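Local coordinates for YncI copper-binding domain-containing protein (Nocardia farcinica, PDB 3ESM) that is of unknown function but probably binds copper through this immunoglobulin-like domain, part of a longer protein that is probably membrane-bound, at residues A[18-24]-A[85-91]; A[37-41]-A[101-105]. The protein carries 2 engineered substitutions. One frame throughout, in Å; residues are numbered along the deposited sequence.

In the fold
Contacts 1 and 2 pair neighbouring strands in two different antiparallel sheets of the immunoglobulin-like domain, their centres about 12 Å apart. Contact 1 joins strands 18-25 and 85-93; contact 2 joins strands 33-43 and 100-109. Along the chain the segments alternate: 18-24, then 37-41, then 85-91, then 101-105. The segments of each contact are about 60 residues apart in sequence, and the chain passes from one sheet to the other between 18-25 and 33-43, and again between 85-93 and 100-109. The two contacts meet through Phe-22, whose CZ lies 3.8 Å from CG of Phe-103, the rings edge-to-face, and also touches Val-38. Packing between these side chains therefore ties the paired strands of one sheet to those of the other within the domain core.

Contact 1. Residues A[18-24]-A[85-91]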
ATOM      1  N   SER A  18       6.058  21.506 -11.214  1.00 31.04           N
ATOM      2  CA  SER A  18       6.800  21.729  -9.967  1.00 31.60           C
ATOM      3  C   SER A  18       7.423  20.438  -9.490  1.00 31.22           C
ATOM      4  O   SER A  18       6.870  19.373  -9.755  1.00 30.48           O
ATOM      5  CB  SER A  18       5.884  22.239  -8.844  1.00 31.89           C
ATOM      6  OG  SER A  18       5.439  23.572  -9.072  1.00 35.62           O
ATOM      7  N   VAL A  19       8.548  20.536  -8.785  1.00 30.60           N
ATOM      8  CA  VAL A  19       9.071  19.405  -8.016  1.00 31.63           C
ATOM      9  C   VAL A  19       8.320  19.440  -6.679  1.00 31.49           C
ATOM     10  O   VAL A  19       8.509  20.377  -5.887  1.00 31.80           O
ATOM     11  CB  VAL A  19      10.590  19.542  -7.749  1.00 32.74           C
ATOM     12  CG1 VAL A  19      11.083  18.429  -6.839  1.00 33.07           C
ATOM     13  CG2 VAL A  19      11.387  19.532  -9.067  1.00 33.91           C
ATOM     14  N   VAL A  20       7.492  18.421  -6.415  1.00 30.05           N
ATOM     15  CA  VAL A  20       6.687  18.362  -5.188  1.00 28.99           C
ATOM     16  C   VAL A  20       7.307  17.383  -4.224  1.00 29.30           C
ATOM     17  O   VAL A  20       7.601  16.253  -4.603  1.00 28.68           O
ATOM     18  CB  VAL A  20       5.241  17.916  -5.504  1.00 29.45           C
ATOM     19  CG1 VAL A  20       4.367  17.842  -4.228  1.00 28.63           C
ATOM     20  CG2 VAL A  20       4.636  18.889  -6.489  1.00 28.91           C
ATOM     21  N   THR A  21       7.535  17.834  -2.997  1.00 29.12           N
ATOM     22  CA  THR A  21       8.177  17.002  -1.992  1.00 28.94           C
ATOM     23  C   THR A  21       7.138  16.654  -0.949  1.00 28.49           C
ATOM     24  O   THR A  21       6.532  17.553  -0.365  1.00 28.72           O
ATOM     25  CB  THR A  21       9.314  17.765  -1.302  1.00 29.49           C
ATOM     26  OG1 THR A  21      10.408  17.956  -2.215  1.00 31.80           O
ATOM     27  CG2 THR A  21       9.801  16.997  -0.050  1.00 31.58           C
ATOM     28  N   PHE A  22       6.912  15.356  -0.724  1.00 27.43           N
ATOM     29  CA  PHE A  22       5.989  14.882   0.324  1.00 27.48           C
ATOM     30  C   PHE A  22       6.821  14.438   1.505  1.00 28.98           C
ATOM     31  O   PHE A  22       7.653  13.547   1.364  1.00 29.40           O
ATOM     32  CB  PHE A  22       5.125  13.720  -0.185  1.00 27.56           C
ATOM     33  CG  PHE A  22       4.216  14.123  -1.293  1.00 25.32           C
ATOM     34  CD1 PHE A  22       3.020  14.773  -1.016  1.00 26.97           C
ATOM     35  CD2 PHE A  22       4.565  13.887  -2.610  1.00 28.58           C
ATOM     36  CE1 PHE A  22       2.185  15.178  -2.048  1.00 28.04           C
ATOM     37  CE2 PHE A  22       3.732  14.295  -3.666  1.00 29.85           C
ATOM     38  CZ  PHE A  22       2.555  14.953  -3.382  1.00 30.16           C
ATOM     39  N   ARG A  23       6.635  15.088   2.655  1.00 28.57           N
ATOM     40  CA  ARG A  23       7.404  14.719   3.836  1.00 29.26           C
ATOM     41  C   ARG A  23       6.466  13.950   4.732  1.00 29.15           C
ATOM     42  O   ARG A  23       5.430  14.469   5.155  1.00 30.21           O
ATOM     43  CB  ARG A  23       7.938  15.956   4.552  1.00 30.27           C
ATOM     44  CG  ARG A  23       8.890  15.622   5.683  1.00 33.57           C
ATOM     45  CD  ARG A  23       9.546  16.886   6.242  1.00 37.83           C
ATOM     46  NE  ARG A  23      10.645  16.534   7.124  1.00 40.64           N
ATOM     47  CZ  ARG A  23      10.623  16.706   8.436  1.00 42.40           C
ATOM     48  NH1 ARG A  23       9.559  17.252   9.005  1.00 44.10           N
ATOM     49  NH2 ARG A  23      11.674  16.346   9.173  1.00 44.59           N
ATOM     50  N   VAL A  24       6.837  12.703   5.009  1.00 29.10           N
ATOM     51  CA  VAL A  24       5.969  11.759   5.690  1.00 28.50           C
ATOM     52  C   VAL A  24       6.507  11.329   7.050  1.00 29.60           C
ATOM     53  O   VAL A  24       7.632  10.816   7.132  1.00 29.77           O
ATOM     54  CB  VAL A  24       5.870  10.493   4.838  1.00 28.24           C
ATOM     55  CG1 VAL A  24       4.983   9.421   5.526  1.00 28.93           C
ATOM     56  CG2 VAL A  24       5.371  10.874   3.415  1.00 30.21           C
ATOM     57  N   PHE A  85      11.198  11.085   9.700  1.00 36.41           N
ATOM     58  CA  PHE A  85      10.442  11.576   8.556  1.00 35.64           C
ATOM     59  C   PHE A  85      11.186  11.138   7.312  1.00 35.23           C
ATOM     60  O   PHE A  85      12.393  10.908   7.347  1.00 35.39           O
ATOM     61  CB  PHE A  85      10.397  13.114   8.591  1.00 37.22           C
ATOM     62  CG  PHE A  85       9.594  13.673   9.743  1.00 40.38           C
ATOM     63  CD1 PHE A  85       8.343  14.218   9.524  1.00 42.11           C
ATOM     64  CD2 PHE A  85      10.094  13.648  11.036  1.00 42.16           C
ATOM     65  CE1 PHE A  85       7.600  14.722  10.579  1.00 44.38           C
ATOM     66  CE2 PHE A  85       9.362  14.151  12.089  1.00 44.39           C
ATOM     67  CZ  PHE A  85       8.113  14.692  11.863  1.00 45.12           C
ATOM     68  N   GLN A  86      10.490  11.035   6.190  1.00 33.36           N
ATOM     69  CA  GLN A  86      11.176  10.771   4.929  1.00 33.00           C
ATOM     70  C   GLN A  86      10.550  11.638   3.854  1.00 31.69           C
ATOM     71  O   GLN A  86       9.327  11.793   3.847  1.00 30.44           O
ATOM     72  CB  GLN A  86      10.998   9.299   4.537  1.00 34.01           C
ATOM     73  CG  GLN A  86      11.431   8.998   3.114  1.00 35.14           C
ATOM     74  CD  GLN A  86      12.919   9.012   2.987  1.00 38.63           C
ATOM     75  OE1 GLN A  86      13.622   8.376   3.790  1.00 38.51           O
ATOM     76  NE2 GLN A  86      13.431   9.737   1.996  1.00 39.27           N
ATOM     77  N   ARG A  87      11.375  12.176   2.951  1.00 30.52           N
ATOM     78  CA  ARG A  87      10.877  12.911   1.790  1.00 30.50           C
ATOM     79  C   ARG A  87      10.731  12.010   0.562  1.00 30.07           C
ATOM     80  O   ARG A  87      11.583  11.155   0.287  1.00 31.90           O
ATOM     81  CB  ARG A  87      11.795  14.088   1.448  1.00 32.16           C
ATOM     82  CG  ARG A  87      11.874  15.184   2.489  1.00 34.65           C
ATOM     83  CD  ARG A  87      12.942  16.204   2.046  1.00 43.47           C
ATOM     84  NE  ARG A  87      14.148  15.502   1.591  1.00 48.42           N
ATOM     85  CZ  ARG A  87      14.557  15.431   0.321  1.00 52.27           C
ATOM     86  NH1 ARG A  87      13.877  16.042  -0.648  1.00 52.94           N
ATOM     87  NH2 ARG A  87      15.666  14.754   0.012  1.00 54.31           N
ATOM     88  N   PHE A  88       9.630  12.184  -0.150  1.00 28.30           N
ATOM     89  CA  PHE A  88       9.366  11.440  -1.372  1.00 27.21           C
ATOM     90  C   PHE A  88       9.117  12.537  -2.399  1.00 28.51           C
ATOM     91  O   PHE A  88       8.215  13.377  -2.211  1.00 28.35           O
ATOM     92  CB  PHE A  88       8.106  10.597  -1.191  1.00 27.12           C
ATOM     93  CG  PHE A  88       8.255   9.499  -0.186  1.00 25.88           C
ATOM     94  CD1 PHE A  88       8.721   8.250  -0.573  1.00 28.67           C
ATOM     95  CD2 PHE A  88       7.920   9.715   1.149  1.00 27.44           C
ATOM     96  CE1 PHE A  88       8.859   7.228   0.357  1.00 28.69           C
ATOM     97  CE2 PHE A  88       8.059   8.692   2.079  1.00 30.17           C
ATOM     98  CZ  PHE A  88       8.529   7.463   1.675  1.00 27.98           C
ATOM     99  N   VAL A  89       9.853  12.498  -3.503  1.00 27.98           N
ATOM    100  CA  VAL A  89       9.870  13.651  -4.410  1.00 28.70           C
ATOM    101  C   VAL A  89       9.429  13.268  -5.819  1.00 27.85           C
ATOM    102  O   VAL A  89       9.881  12.263  -6.407  1.00 27.46           O
ATOM    103  CB  VAL A  89      11.284  14.261  -4.510  1.00 29.30           C
ATOM    104  CG1 VAL A  89      11.280  15.382  -5.527  1.00 30.25           C
ATOM    105  CG2 VAL A  89      11.765  14.720  -3.143  1.00 31.79           C
ATOM    106  N   VAL A  90       8.474  14.027  -6.350  1.00 27.53           N
ATOM    107  CA  VAL A  90       8.018  13.750  -7.701  1.00 28.10           C
ATOM    108  C   VAL A  90       7.871  15.076  -8.458  1.00 28.30           C
ATOM    109  O   VAL A  90       7.345  16.038  -7.919  1.00 28.84           O
ATOM    110  CB  VAL A  90       6.697  12.943  -7.696  1.00 28.26           C
ATOM    111  CG1 VAL A  90       5.542  13.731  -7.022  1.00 29.33           C
ATOM    112  CG2 VAL A  90       6.314  12.420  -9.107  1.00 28.67           C
ATOM    113  N   SER A  91       8.344  15.103  -9.694  1.00 28.17           N
ATOM    114  CA  SER A  91       8.234  16.296 -10.523  0.50 28.33           C
ATOM    115  C   SER A  91       7.060  16.119 -11.460  1.00 28.60           C
ATOM    116  O   SER A  91       7.038  15.180 -12.248  1.00 29.04           O
ATOM    117  CB  SER A  91       9.506  16.468 -11.339  0.50 28.37           C
ATOM    118  OG  SER A  91       9.340  17.497 -12.297  0.50 29.15           O
TER
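Phe-22 and Phe-88 form the central hydrogen-bonded pair of an antiparallel strand pairing in the immunoglobulin-like fold, between strands 18-25 and 85-93. The axes of the two segments run 157° apart in direction. Reciprocal N-H to O bonds also link Val-20 with Val-90 and Val-24 with Gln-86, six in all; that from Phe-22 N to Phe-88 O is short (2.8 Å) and almost straight (176°).

The tightly packed face carries Val-20, Phe-22, Val-24, Phe-88 and Val-90, all buried, with the partly exposed Gln-86 at its end. CG2 of Val-24 approaches CD2 of Phe-88 at 3.6 Å. At the edge of the Phe-22 ring, CG1 of Val-90 lies in the ring plane, 3.9 Å from CE2. Phe-88 also meets Trp-54 and Trp-71, on strands 54-60 and 66-73, which joins this face to the other sheet.

The opposite face is looser and more exposed, bearing Thr-21, Arg-23 and Arg-87, although Val-89 is buried and its CG1 sits unusually close, 3.3 Å, to CG1 of Val-19. CG2 of Thr-21 rests 3.7 Å from CG of Arg-87. Arg-23 rises from the face and leans toward the Phe-85 end, its chain extended from CG to NE, and its guanidinium lies flat over one face of Phe-85 (planes 2° apart, centres 3.9 Å), a cation-pi stack at the solvent side. Back on the Phe-88 face, the end of the Gln-86 side chain leads away from strand 18-25 and turns its amide forward along its own strand: NE2 donates to O of Arg-87 at 2.9 Å, with the oxygen in the amide plane.

Contact 2. Residues A[37-41]-A[101-105]; sequences TVTLP and VSFPA
A buried but irregular antiparallel strand pairing within the immunoglobulin-like fold brings Val-38 and Thr-39 of strand 33-43 against Phe-103, Pro-104 and Ala-105, where strand 100-109 is broken by a short loop. The end-to-end directions of the segments differ by 163°, yet a single backbone hydrogen bond links the two segments: Thr-39 N donates to Pro-104 O at 2.8 Å, nearly in line with the carbonyl bond (176°). Pro-104 has no N-H to return it. Thr-39 O instead accepts from a water at 2.9 Å, which also donates to Ser-102 O, so the gap in the pairing is bridged by solvent.

Apolar contacts do the rest. Phe-103 CB sits 3.6 Å from CG1 of Val-38; a chi1 of -56° places the ring beside its own backbone N, where CE1 comes 3.5 Å from CD of Pro-41. Thr-39 O lies near the ring plane, at its edge. Beyond the segments, Phe-103 packs on Leu-135, and Val-38 packs on Val-69 and Trp-71 of strand 66-73. The hydroxyl of Thr-37 is hydrogen-bonded to that of Thr-70. Asp-111 of the second subunit packs on Thr-39. At the far end, CG2 of Val-101 lies 3.8 Å from CG of Pro-41, the two side chains crossing at about a right angle.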
ATOM      1  N   THR A  37       1.822   5.673  -1.316  1.00 22.99           N
ATOM      2  CA  THR A  37       1.172   5.829  -2.606  1.00 23.21           C
ATOM      3  C   THR A  37       0.508   7.196  -2.619  1.00 24.05           C
ATOM      4  O   THR A  37      -0.206   7.504  -1.685  1.00 25.78           O
ATOM      5  CB  THR A  37       0.122   4.708  -2.830  1.00 22.87           C
ATOM      6  OG1 THR A  37       0.840   3.482  -3.159  1.00 26.16           O
ATOM      7  CG2 THR A  37      -0.771   5.047  -4.002  1.00 25.06           C
ATOM      8  N   VAL A  38       0.730   8.002  -3.646  1.00 22.85           N
ATOM      9  CA  VAL A  38       0.096   9.324  -3.689  1.00 23.44           C
ATOM     10  C   VAL A  38      -0.724   9.442  -4.939  1.00 23.88           C
ATOM     11  O   VAL A  38      -0.267   9.091  -6.023  1.00 22.51           O
ATOM     12  CB  VAL A  38       1.141  10.447  -3.681  1.00 24.17           C
ATOM     13  CG1 VAL A  38       0.452  11.813  -3.833  1.00 27.42           C
ATOM     14  CG2 VAL A  38       1.933  10.403  -2.406  1.00 23.72           C
ATOM     15  N   THR A  39      -1.940   9.980  -4.793  1.00 23.97           N
ATOM     16  CA  THR A  39      -2.844  10.141  -5.928  1.00 25.00           C
ATOM     17  C   THR A  39      -2.518  11.463  -6.603  1.00 25.44           C
ATOM     18  O   THR A  39      -2.452  12.499  -5.929  1.00 24.79           O
ATOM     19  CB  THR A  39      -4.288  10.195  -5.420  1.00 25.35           C
ATOM     20  OG1 THR A  39      -4.661   8.918  -4.884  1.00 24.25           O
ATOM     21  CG2 THR A  39      -5.226  10.577  -6.537  1.00 26.04           C
ATOM     22  N   LEU A  40      -2.274  11.434  -7.928  1.00 24.15           N
ATOM     23  CA  LEU A  40      -1.840  12.620  -8.667  1.00 24.17           C
ATOM     24  C   LEU A  40      -2.976  13.155  -9.506  1.00 24.57           C
ATOM     25  O   LEU A  40      -3.872  12.426  -9.884  1.00 24.48           O
ATOM     26  CB  LEU A  40      -0.662  12.329  -9.614  1.00 25.00           C
ATOM     27  CG  LEU A  40       0.587  11.786  -8.903  1.00 23.09           C
ATOM     28  CD1 LEU A  40       1.592  11.294  -9.949  1.00 28.11           C
ATOM     29  CD2 LEU A  40       1.206  12.888  -8.050  1.00 26.45           C
ATOM     30  N   PRO A  41      -2.912  14.447  -9.808  1.00 26.31           N
ATOM     31  CA  PRO A  41      -4.065  15.045 -10.445  1.00 27.61           C
ATOM     32  C   PRO A  41      -4.001  14.843 -11.986  1.00 28.13           C
ATOM     33  O   PRO A  41      -4.047  15.806 -12.787  1.00 29.16           O
ATOM     34  CB  PRO A  41      -3.963  16.520 -10.030  1.00 27.48           C
ATOM     35  CG  PRO A  41      -2.504  16.759  -9.778  1.00 28.46           C
ATOM     36  CD  PRO A  41      -1.979  15.423  -9.244  1.00 25.96           C
ATOM     37  N   VAL A 101      -5.019  22.270  -5.113  1.00 29.42           N
ATOM     38  CA  VAL A 101      -4.999  20.848  -5.531  1.00 27.93           C
ATOM     39  C   VAL A 101      -4.596  19.954  -4.354  1.00 26.63           C
ATOM     40  O   VAL A 101      -3.714  20.329  -3.585  1.00 27.08           O
ATOM     41  CB  VAL A 101      -4.039  20.623  -6.722  1.00 28.19           C
ATOM     42  CG1 VAL A 101      -2.624  21.092  -6.399  1.00 30.64           C
ATOM     43  CG2 VAL A 101      -4.080  19.132  -7.230  1.00 27.05           C
ATOM     44  N   SER A 102      -5.248  18.805  -4.207  1.00 25.87           N
ATOM     45  CA  SER A 102      -4.915  17.898  -3.099  1.00 25.82           C
ATOM     46  C   SER A 102      -4.303  16.630  -3.670  1.00 25.87           C
ATOM     47  O   SER A 102      -4.570  16.274  -4.819  1.00 24.36           O
ATOM     48  CB  SER A 102      -6.118  17.587  -2.212  1.00 27.50           C
ATOM     49  OG  SER A 102      -6.494  18.827  -1.553  1.00 30.75           O
ATOM     50  N   PHE A 103      -3.555  15.940  -2.806  1.00 25.28           N
ATOM     51  CA  PHE A 103      -2.867  14.698  -3.175  1.00 25.07           C
ATOM     52  C   PHE A 103      -3.168  13.632  -2.133  1.00 25.26           C
ATOM     53  O   PHE A 103      -2.352  13.362  -1.281  1.00 26.83           O
ATOM     54  CB  PHE A 103      -1.360  14.914  -3.271  1.00 25.31           C
ATOM     55  CG  PHE A 103      -0.952  15.998  -4.215  1.00 26.54           C
ATOM     56  CD1 PHE A 103      -0.685  15.723  -5.552  1.00 27.58           C
ATOM     57  CD2 PHE A 103      -0.818  17.302  -3.762  1.00 27.63           C
ATOM     58  CE1 PHE A 103      -0.281  16.741  -6.440  1.00 27.47           C
ATOM     59  CE2 PHE A 103      -0.413  18.337  -4.636  1.00 29.10           C
ATOM     60  CZ  PHE A 103      -0.152  18.053  -5.982  1.00 29.09           C
ATOM     61  N   PRO A 104      -4.333  13.012  -2.229  1.00 24.51           N
ATOM     62  CA  PRO A 104      -4.712  11.955  -1.268  1.00 24.29           C
ATOM     63  C   PRO A 104      -3.575  10.914  -1.241  1.00 25.92           C
ATOM     64  O   PRO A 104      -3.023  10.601  -2.304  1.00 24.75           O
ATOM     65  CB  PRO A 104      -5.989  11.379  -1.869  1.00 25.66           C
ATOM     66  CG  PRO A 104      -6.592  12.532  -2.640  1.00 24.93           C
ATOM     67  CD  PRO A 104      -5.426  13.358  -3.168  1.00 25.55           C
ATOM     68  N   ALA A 105      -3.207  10.418  -0.061  1.00 23.77           N
ATOM     69  CA  ALA A 105      -2.067   9.483   0.012  1.00 23.75           C
ATOM     70  C   ALA A 105      -2.408   8.294   0.896  1.00 24.75           C
ATOM     71  O   ALA A 105      -3.323   8.368   1.735  1.00 24.55           O
ATOM     72  CB  ALA A 105      -0.858  10.177   0.520  1.00 24.35           C
TER
HETATM   73  O   HOH W   1      -4.289  14.500  -6.835  1.00 27.64           O
HETATM   74  O   HOH W   2      -3.681   7.640  -2.509  1.00 31.10           O